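Local coordinates for alpha-glucosidase (PDB 6PNR), which probably hydrolyses alpha-glycosidic bonds to sulfoquinovose as a sulfoquinovosidase of glycoside hydrolase family 31, at residues F55-T68 with L71-C83. Numbering follows the deposited sequence.
Sequences FPLKLTDVIQTADT and LCFESYIIAKIKC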
loop_
_atom_site.group_PDB
_atom_site.type_symbol
_atom_site.label_atom_id
_atom_site.label_comp_id
_atom_site.label_asym_id
_atom_site.label_seq_id
_atom_site.Cartn_x
_atom_site.Cartn_y
_atom_site.Cartn_z
ATOM N N PHE A 55 -8.016 10.161 22.275
ATOM C CA PHE A 55 -9.280 10.546 22.890
ATOM C C PHE A 55 -9.428 12.054 22.844
ATOM O O PHE A 55 -8.426 12.780 22.915
ATOM C CB PHE A 55 -9.381 10.032 24.336
ATOM C CG PHE A 55 -8.162 10.294 25.166
ATOM C CD1 PHE A 55 -8.010 11.498 25.834
ATOM C CD2 PHE A 55 -7.177 9.334 25.298
ATOM C CE1 PHE A 55 -6.890 11.742 26.611
ATOM C CE2 PHE A 55 -6.053 9.571 26.069
ATOM C CZ PHE A 55 -5.914 10.777 26.732
ATOM N N PRO A 56 -10.652 12.557 22.706
ATOM C CA PRO A 56 -10.857 14.005 22.717
ATOM C C PRO A 56 -10.686 14.572 24.115
ATOM O O PRO A 56 -10.891 13.891 25.120
ATOM C CB PRO A 56 -12.298 14.165 22.225
ATOM C CG PRO A 56 -12.968 12.886 22.653
ATOM C CD PRO A 56 -11.915 11.811 22.535
ATOM N N LEU A 57 -10.288 15.834 24.167
ATOM C CA LEU A 57 -10.080 16.518 25.430
ATOM C C LEU A 57 -11.359 17.223 25.863
ATOM O O LEU A 57 -12.141 17.694 25.031
ATOM C CB LEU A 57 -8.948 17.535 25.310
ATOM C CG LEU A 57 -7.548 16.972 25.077
ATOM C CD1 LEU A 57 -6.570 18.123 24.952
ATOM C CD2 LEU A 57 -7.167 16.060 26.216
ATOM N N LYS A 58 -11.560 17.299 27.179
ATOM C CA LYS A 58 -12.661 18.051 27.772
ATOM C C LYS A 58 -12.156 19.420 28.205
ATOM O O LYS A 58 -11.115 19.514 28.861
ATOM C CB LYS A 58 -13.249 17.312 28.975
ATOM C CG LYS A 58 -14.008 16.043 28.650
ATOM C CD LYS A 58 -14.569 15.417 29.925
ATOM C CE LYS A 58 -15.562 14.301 29.617
ATOM N NZ LYS A 58 -16.866 14.827 29.110
ATOM N N LEU A 59 -12.889 20.472 27.828
ATOM C CA LEU A 59 -12.583 21.840 28.254
ATOM C C LEU A 59 -13.106 22.043 29.672
ATOM O O LEU A 59 -14.321 22.090 29.889
ATOM C CB LEU A 59 -13.211 22.854 27.299
ATOM C CG LEU A 59 -13.034 24.346 27.607
ATOM C CD1 LEU A 59 -11.568 24.731 27.750
ATOM C CD2 LEU A 59 -13.705 25.199 26.531
ATOM N N THR A 60 -12.195 22.172 30.640
ATOM C CA THR A 60 -12.573 22.223 32.046
ATOM C C THR A 60 -12.361 23.578 32.712
ATOM O O THR A 60 -12.811 23.760 33.845
ATOM C CB THR A 60 -11.801 21.162 32.843
ATOM O OG1 THR A 60 -10.396 21.343 32.635
ATOM C CG2 THR A 60 -12.204 19.766 32.403
ATOM N N ASP A 61 -11.687 24.522 32.063
ATOM C CA ASP A 61 -11.528 25.848 32.645
ATOM C C ASP A 61 -11.205 26.842 31.541
ATOM O O ASP A 61 -10.475 26.525 30.597
ATOM C CB ASP A 61 -10.432 25.874 33.721
ATOM C CG ASP A 61 -10.659 26.973 34.761
ATOM O OD1 ASP A 61 -11.776 27.542 34.791
ATOM O OD2 ASP A 61 -9.724 27.273 35.542
ATOM N N VAL A 62 -11.766 28.038 31.666
ATOM C CA VAL A 62 -11.513 29.142 30.752
ATOM C C VAL A 62 -11.153 30.363 31.585
ATOM O O VAL A 62 -11.865 30.700 32.536
ATOM C CB VAL A 62 -12.733 29.436 29.857
ATOM C CG1 VAL A 62 -12.494 30.689 29.039
ATOM C CG2 VAL A 62 -13.045 28.242 28.956
ATOM N N ILE A 63 -10.049 31.020 31.236
ATOM C CA ILE A 63 -9.609 32.242 31.903
ATOM C C ILE A 63 -9.365 33.300 30.839
ATOM O O ILE A 63 -8.480 33.137 29.988
ATOM C CB ILE A 63 -8.336 32.028 32.737
ATOM C CG1 ILE A 63 -8.630 31.165 33.963
ATOM C CG2 ILE A 63 -7.741 33.377 33.141
ATOM C CD1 ILE A 63 -7.414 30.922 34.840
ATOM N N GLN A 64 -10.140 34.378 30.885
ATOM C CA GLN A 64 -9.954 35.511 29.990
ATOM C C GLN A 64 -9.244 36.636 30.731
ATOM O O GLN A 64 -9.751 37.132 31.742
ATOM C CB GLN A 64 -11.290 36.014 29.450
ATOM C CG GLN A 64 -11.868 35.203 28.327
ATOM C CD GLN A 64 -12.625 36.072 27.342
ATOM O OE1 GLN A 64 -13.810 35.850 27.074
ATOM N NE2 GLN A 64 -11.939 37.072 26.791
ATOM N N THR A 65 -8.078 37.036 30.232
ATOM C CA THR A 65 -7.471 38.304 30.602
ATOM C C THR A 65 -7.625 39.271 29.429
ATOM O O THR A 65 -8.315 38.979 28.446
ATOM C CB THR A 65 -6.008 38.124 31.014
ATOM O OG1 THR A 65 -5.208 37.852 29.858
ATOM C CG2 THR A 65 -5.873 36.984 32.014
ATOM N N ALA A 66 -6.979 40.433 29.535
ATOM C CA ALA A 66 -7.194 41.481 28.542
ATOM C C ALA A 66 -6.748 41.035 27.155
ATOM O O ALA A 66 -7.455 41.260 26.165
ATOM C CB ALA A 66 -6.461 42.757 28.960
ATOM N N ASP A 67 -5.585 40.390 27.064
ATOM C CA ASP A 67 -5.012 40.015 25.779
ATOM C C ASP A 67 -5.104 38.529 25.466
ATOM O O ASP A 67 -5.038 38.161 24.289
ATOM C CB ASP A 67 -3.535 40.440 25.712
ATOM C CG ASP A 67 -3.354 41.948 25.795
ATOM O OD1 ASP A 67 -3.429 42.500 26.917
ATOM O OD2 ASP A 67 -3.141 42.577 24.734
ATOM N N THR A 68 -5.256 37.673 26.471
ATOM C CA THR A 68 -5.120 36.238 26.293
ATOM C C THR A 68 -6.371 35.511 26.768
ATOM O O THR A 68 -7.102 35.992 27.638
ATOM C CB THR A 68 -3.894 35.698 27.049
ATOM O OG1 THR A 68 -4.237 35.483 28.419
ATOM C CG2 THR A 68 -2.739 36.691 26.988
ATOM N N LEU A 71 -7.321 28.187 27.816
ATOM C CA LEU A 71 -8.176 27.007 27.835
ATOM C C LEU A 71 -7.415 25.867 28.502
ATOM O O LEU A 71 -6.379 25.424 27.990
ATOM C CB LEU A 71 -8.603 26.607 26.421
ATOM C CG LEU A 71 -9.150 27.683 25.478
ATOM C CD1 LEU A 71 -9.495 27.068 24.137
ATOM C CD2 LEU A 71 -10.367 28.378 26.062
ATOM N N CYS A 72 -7.918 25.404 29.644
ATOM C CA CYS A 72 -7.373 24.240 30.333
ATOM C C CYS A 72 -8.169 23.002 29.941
ATOM O O CYS A 72 -9.407 23.023 29.961
ATOM C CB CYS A 72 -7.406 24.435 31.850
ATOM S SG CYS A 72 -6.558 25.938 32.407
ATOM N N PHE A 73 -7.459 21.935 29.571
ATOM C CA PHE A 73 -8.053 20.672 29.131
ATOM C C PHE A 73 -7.589 19.603 30.101
ATOM O O PHE A 73 -6.598 18.913 29.846
ATOM C CB PHE A 73 -7.658 20.316 27.702
ATOM C CG PHE A 73 -8.123 21.294 26.678
ATOM C CD1 PHE A 73 -9.403 21.210 26.156
ATOM C CD2 PHE A 73 -7.274 22.285 26.214
ATOM C CE1 PHE A 73 -9.835 22.116 25.200
ATOM C CE2 PHE A 73 -7.692 23.176 25.262
ATOM C CZ PHE A 73 -8.977 23.102 24.751
ATOM N N GLU A 74 -8.315 19.467 31.211
ATOM C CA GLU A 74 -8.005 18.486 32.242
ATOM C C GLU A 74 -6.551 18.600 32.675
ATOM O O GLU A 74 -6.033 19.708 32.849
ATOM C CB GLU A 74 -8.322 17.075 31.738
ATOM C CG GLU A 74 -9.811 16.823 31.545
ATOM C CD GLU A 74 -10.115 15.775 30.479
ATOM O OE1 GLU A 74 -9.974 16.084 29.269
ATOM O OE2 GLU A 74 -10.498 14.645 30.854
ATOM N N SER A 75 -5.883 17.464 32.862
ATOM C CA SER A 75 -4.459 17.448 33.166
ATOM C C SER A 75 -3.613 17.097 31.945
ATOM O O SER A 75 -2.576 16.440 32.078
ATOM C CB SER A 75 -4.170 16.477 34.313
ATOM O OG SER A 75 -4.573 17.030 35.558
ATOM N N TYR A 76 -4.031 17.534 30.754
ATOM C CA TYR A 76 -3.347 17.173 29.517
ATOM C C TYR A 76 -2.698 18.367 28.826
ATOM O O TYR A 76 -1.498 18.333 28.543
ATOM C CB TYR A 76 -4.325 16.481 28.558
ATOM C CG TYR A 76 -4.843 15.145 29.055
ATOM C CD1 TYR A 76 -3.986 14.073 29.266
ATOM C CD2 TYR A 76 -6.193 14.961 29.300
ATOM C CE1 TYR A 76 -4.471 12.848 29.720
ATOM C CE2 TYR A 76 -6.682 13.754 29.744
ATOM C CZ TYR A 76 -5.825 12.706 29.956
ATOM O OH TYR A 76 -6.347 11.520 30.403
ATOM N N ILE A 77 -3.466 19.419 28.543
ATOM C CA ILE A 77 -3.042 20.515 27.678
ATOM C C ILE A 77 -3.563 21.831 28.243
ATOM O O ILE A 77 -4.717 21.919 28.676
ATOM C CB ILE A 77 -3.562 20.328 26.235
ATOM C CG1 ILE A 77 -3.010 19.047 25.592
ATOM C CG2 ILE A 77 -3.249 21.540 25.379
ATOM C CD1 ILE A 77 -1.515 19.066 25.361
ATOM N N ILE A 78 -2.723 22.863 28.213
ATOM C CA ILE A 78 -3.161 24.241 28.406
ATOM C C ILE A 78 -2.861 25.009 27.127
ATOM O O ILE A 78 -1.724 24.987 26.643
ATOM C CB ILE A 78 -2.470 24.903 29.614
ATOM C CG1 ILE A 78 -2.743 24.102 30.890
ATOM C CG2 ILE A 78 -2.930 26.351 29.748
ATOM C CD1 ILE A 78 -1.919 24.545 32.083
ATOM N N ALA A 79 -3.876 25.682 26.579
ATOM C CA ALA A 79 -3.731 26.462 25.355
ATOM C C ALA A 79 -3.941 27.936 25.660
ATOM O O ALA A 79 -4.984 28.314 26.205
ATOM C CB ALA A 79 -4.719 26.005 24.282
ATOM N N LYS A 80 -2.953 28.760 25.297
ATOM C CA LYS A 80 -2.994 30.209 25.460
ATOM C C LYS A 80 -3.219 30.853 24.097
ATOM O O LYS A 80 -2.358 30.762 23.214
ATOM C CB LYS A 80 -1.695 30.736 26.068
ATOM C CG LYS A 80 -1.592 30.698 27.587
ATOM C CD LYS A 80 -0.633 31.801 28.067
ATOM C CE LYS A 80 0.300 31.331 29.193
ATOM N NZ LYS A 80 -0.412 30.997 30.462
ATOM N N ILE A 81 -4.361 31.511 23.936
ATOM C CA ILE A 81 -4.799 32.069 22.664
ATOM C C ILE A 81 -4.717 33.588 22.743
ATOM O O ILE A 81 -5.297 34.199 23.647
ATOM C CB ILE A 81 -6.226 31.607 22.336
ATOM C CG1 ILE A 81 -6.289 30.079 22.423
ATOM C CG2 ILE A 81 -6.676 32.139 20.976
ATOM C CD1 ILE A 81 -7.665 29.512 22.310
ATOM N N LYS A 82 -4.001 34.197 21.800
ATOM C CA LYS A 82 -3.827 35.646 21.750
ATOM C C LYS A 82 -4.099 36.132 20.337
ATOM O O LYS A 82 -3.479 35.642 19.389
ATOM C CB LYS A 82 -2.414 36.032 22.191
ATOM C CG LYS A 82 -2.205 35.871 23.680
ATOM C CD LYS A 82 -0.983 35.039 24.029
ATOM C CE LYS A 82 0.269 35.888 24.177
ATOM N NZ LYS A 82 1.415 35.078 24.688
ATOM N N CYS A 83 -5.007 37.095 20.185
ATOM C CA CYS A 83 -5.459 37.490 18.856
ATOM C C CYS A 83 -5.299 38.985 18.619
ATOM O O CYS A 83 -5.194 39.785 19.552
ATOM C CB CYS A 83 -6.914 37.084 18.618
ATOM S SG CYS A 83 -7.117 35.311 18.305
#
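Asp61 and Cys72 pair antiparallel at one margin of an N-terminal beta-sheet, where strand 61-64 is the outermost strand within the chain; their CA atoms lie 5.0 Å apart, and the axes of strands 61-64 and 71-73 run at 163°. Cys72 N donates to Asp61 O at 3.0 Å in a nearly straight bond. In the other direction Cys72 O serves two residues: Thr60 N reaches it at 3.0 Å, whereas Asp61 N makes a weak bond. Two residues facing one is the signature of a classic beta bulge, repeated where Tyr76 and Ile77 both face Phe73 in the turn to strand 77-83. Strands 61-64, 68-73 and 77-83, consecutive in the chain and adjacent in the sheet, form an antiparallel meander, far from the inhibitor pocket in the TIM barrel.

Side chains tie this turn to the incoming chain. Thr60 OG1 accepts Glu74 N at 3.1 Å; chi1 of 55° sets the hydroxyl between the threonine's own N and C, facing that amide. The Glu74 side chain returns the contact, its OE1 taking Lys58 N at 2.9 Å from above the carboxylate plane.

An apolar row lies alongside. Leu57 splits its branches, CD1 against Phe73 CB and Ile77 CG1, CD2 at 3.4 Å from Tyr76 CD2. Leu59 CD1 sits over a face of the Phe73 ring, which also meets the His22 ring edge-to-face. Phe55 CE1 lies 3.6 Å from Tyr76 CZ, over one face of the Tyr76 ring and offset toward its rim, with the ring planes inclined at 55°. Leu57 also packs on Ile29 and Val31 of strand 29-41, in the neighbouring sheet.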